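Side-chain contact in WipB (Legionella pneumophila, PDB 5NNY), which is a translocated effector with a serine/threonine phosphatase domain that targets the lysosomal nutrient-sensing machinery of the host cell: residues P57-E62 and L164-A169. Residues are numbered along the deposited sequence; the frame is centred on the assembly and turned at random.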
loop_
_atom_site.group_PDB
_atom_site.type_symbol
_atom_site.label_atom_id
_atom_site.label_comp_id
_atom_site.label_asym_id
_atom_site.label_seq_id
_atom_site.Cartn_x
_atom_site.Cartn_y
_atom_site.Cartn_z
ATOM N N PRO A 57 5.400 -22.331 -11.101
ATOM C CA PRO A 57 6.014 -23.099 -12.202
ATOM C C PRO A 57 6.583 -22.248 -13.322
ATOM O O PRO A 57 7.596 -22.637 -13.929
ATOM C CB PRO A 57 4.851 -23.968 -12.690
ATOM C CG PRO A 57 4.050 -24.215 -11.435
ATOM C CD PRO A 57 4.116 -22.909 -10.660
ATOM N N VAL A 58 5.975 -21.089 -13.610
ATOM C CA VAL A 58 6.399 -20.286 -14.760
ATOM C C VAL A 58 7.874 -19.897 -14.641
ATOM O O VAL A 58 8.585 -19.804 -15.645
ATOM C CB VAL A 58 5.487 -19.051 -14.922
ATOM C CG1 VAL A 58 5.518 -18.150 -13.686
ATOM C CG2 VAL A 58 5.869 -18.258 -16.160
ATOM N N PHE A 59 8.369 -19.703 -13.416
ATOM C CA PHE A 59 9.720 -19.181 -13.263
ATOM C C PHE A 59 10.799 -20.250 -13.361
ATOM O O PHE A 59 11.982 -19.903 -13.418
ATOM C CB PHE A 59 9.832 -18.426 -11.939
ATOM C CG PHE A 59 8.927 -17.235 -11.872
ATOM C CD1 PHE A 59 9.104 -16.177 -12.753
ATOM C CD2 PHE A 59 7.888 -17.179 -10.955
ATOM C CE1 PHE A 59 8.271 -15.077 -12.715
ATOM C CE2 PHE A 59 7.045 -16.071 -10.905
ATOM C CZ PHE A 59 7.234 -15.021 -11.787
ATOM N N SER A 60 10.431 -21.525 -13.385
ATOM C CA SER A 60 11.386 -22.586 -13.666
ATOM C C SER A 60 11.274 -23.087 -15.098
ATOM O O SER A 60 12.023 -23.988 -15.492
ATOM C CB SER A 60 11.196 -23.748 -12.691
ATOM O OG SER A 60 10.118 -24.559 -13.103
ATOM N N ALA A 61 10.365 -22.519 -15.880
ATOM C CA ALA A 61 10.145 -22.975 -17.237
ATOM C C ALA A 61 11.173 -22.359 -18.172
ATOM O O ALA A 61 11.550 -21.190 -18.036
ATOM C CB ALA A 61 8.729 -22.621 -17.700
ATOM N N GLU A 62 11.616 -23.160 -19.140
ATOM C CA GLU A 62 12.586 -22.678 -20.112
ATOM C C GLU A 62 12.017 -21.526 -20.927
ATOM O O GLU A 62 12.743 -20.591 -21.285
ATOM C CB GLU A 62 13.023 -23.821 -21.028
ATOM C CG GLU A 62 12.931 -25.221 -20.401
ATOM C CD GLU A 62 11.485 -25.736 -20.282
ATOM O OE1 GLU A 62 11.075 -26.137 -19.168
ATOM O OE2 GLU A 62 10.754 -25.713 -21.299
ATOM N N LEU A 164 7.345 -10.311 -9.137
ATOM C CA LEU A 164 7.600 -9.148 -9.986
ATOM C C LEU A 164 9.070 -9.072 -10.381
ATOM O O LEU A 164 9.398 -8.886 -11.556
ATOM C CB LEU A 164 7.180 -7.868 -9.268
ATOM C CG LEU A 164 7.268 -6.608 -10.136
ATOM C CD1 LEU A 164 6.308 -6.677 -11.304
ATOM C CD2 LEU A 164 7.014 -5.370 -9.305
ATOM N N GLN A 165 9.972 -9.212 -9.397
ATOM C CA GLN A 165 11.410 -9.209 -9.673
ATOM C C GLN A 165 11.788 -10.254 -10.707
ATOM O O GLN A 165 12.578 -9.984 -11.618
ATOM C CB GLN A 165 12.176 -9.465 -8.379
ATOM C CG GLN A 165 12.019 -8.363 -7.386
ATOM C CD GLN A 165 12.616 -8.727 -6.047
ATOM O OE1 GLN A 165 12.348 -9.800 -5.507
ATOM N NE2 GLN A 165 13.426 -7.835 -5.504
ATOM N N GLU A 166 11.262 -11.465 -10.560
ATOM C CA GLU A 166 11.590 -12.528 -11.498
ATOM C C GLU A 166 11.029 -12.246 -12.881
ATOM O O GLU A 166 11.652 -12.587 -13.895
ATOM C CB GLU A 166 11.040 -13.848 -10.987
ATOM C CG GLU A 166 11.641 -14.266 -9.670
ATOM C CD GLU A 166 11.056 -15.569 -9.224
ATOM O OE1 GLU A 166 10.023 -15.559 -8.514
ATOM O OE2 GLU A 166 11.608 -16.606 -9.638
ATOM N N ALA A 167 9.830 -11.671 -12.951
ATOM C CA ALA A 167 9.281 -11.361 -14.265
ATOM C C ALA A 167 10.102 -10.274 -14.942
ATOM O O ALA A 167 10.310 -10.306 -16.161
ATOM C CB ALA A 167 7.809 -10.958 -14.158
ATOM N N ILE A 168 10.594 -9.309 -14.167
ATOM C CA ILE A 168 11.460 -8.294 -14.756
ATOM C C ILE A 168 12.770 -8.923 -15.214
ATOM O O ILE A 168 13.266 -8.632 -16.313
ATOM C CB ILE A 168 11.701 -7.146 -13.764
ATOM C CG1 ILE A 168 10.394 -6.388 -13.513
ATOM C CG2 ILE A 168 12.747 -6.205 -14.311
ATOM C CD1 ILE A 168 10.487 -5.426 -12.325
ATOM N N ALA A 169 13.337 -9.806 -14.389
ATOM C CA ALA A 169 14.576 -10.488 -14.752
ATOM C C ALA A 169 14.409 -11.323 -16.018
ATOM O O ALA A 169 15.351 -11.449 -16.818
ATOM C CB ALA A 169 15.051 -11.373 -13.599
HETATM O O HOH W 1 12.680 -16.981 -12.882
#
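Phe59 packs against Glu166 in a small CH-pi contact, with the carboxylate stacked over the same ring face, between a loop and a helix of the phosphoesterase-fold phosphatase domain. The loop joins helix 32-42 to helix 64-79, and Glu166 sits near the C-terminal end of helix 159-169. The site lies toward the periphery, about 23 Å from the centre of the chain. Phe59 and Glu166 make most of the contact. CB of Glu166 lies over one face of the Phe59 ring, 3.8 Å from the ring centroid. With chi2 at 180°, the glutamate chain carries its carboxylate across that face from CB. The turn at chi3 (-90°) lays the group over CG and CD2 of Phe59, the two planes 27° apart. OE1 of Glu166 stands 3.6 Å above the ring plane, offset toward the rim. CG1 of Val58 covers the opposite face near its centre, so the ring is sandwiched between its own neighbour and the helix. Phe59 also touches Leu68 of helix 64-79, which ties the loop to the next helix. On the CD1 side of the ring, CE1 of Phe59 is 4.4 Å from CB of Ala167, a loose apolar contact. OE1 of Glu55 lies close to the Glu166 carboxylate, and this like charge may raise the affinity of the pair for a proton. One water bridges the segments, donating to Phe59 O at 3.1 Å and weakly to Glu166 OE2 at 3.4 Å.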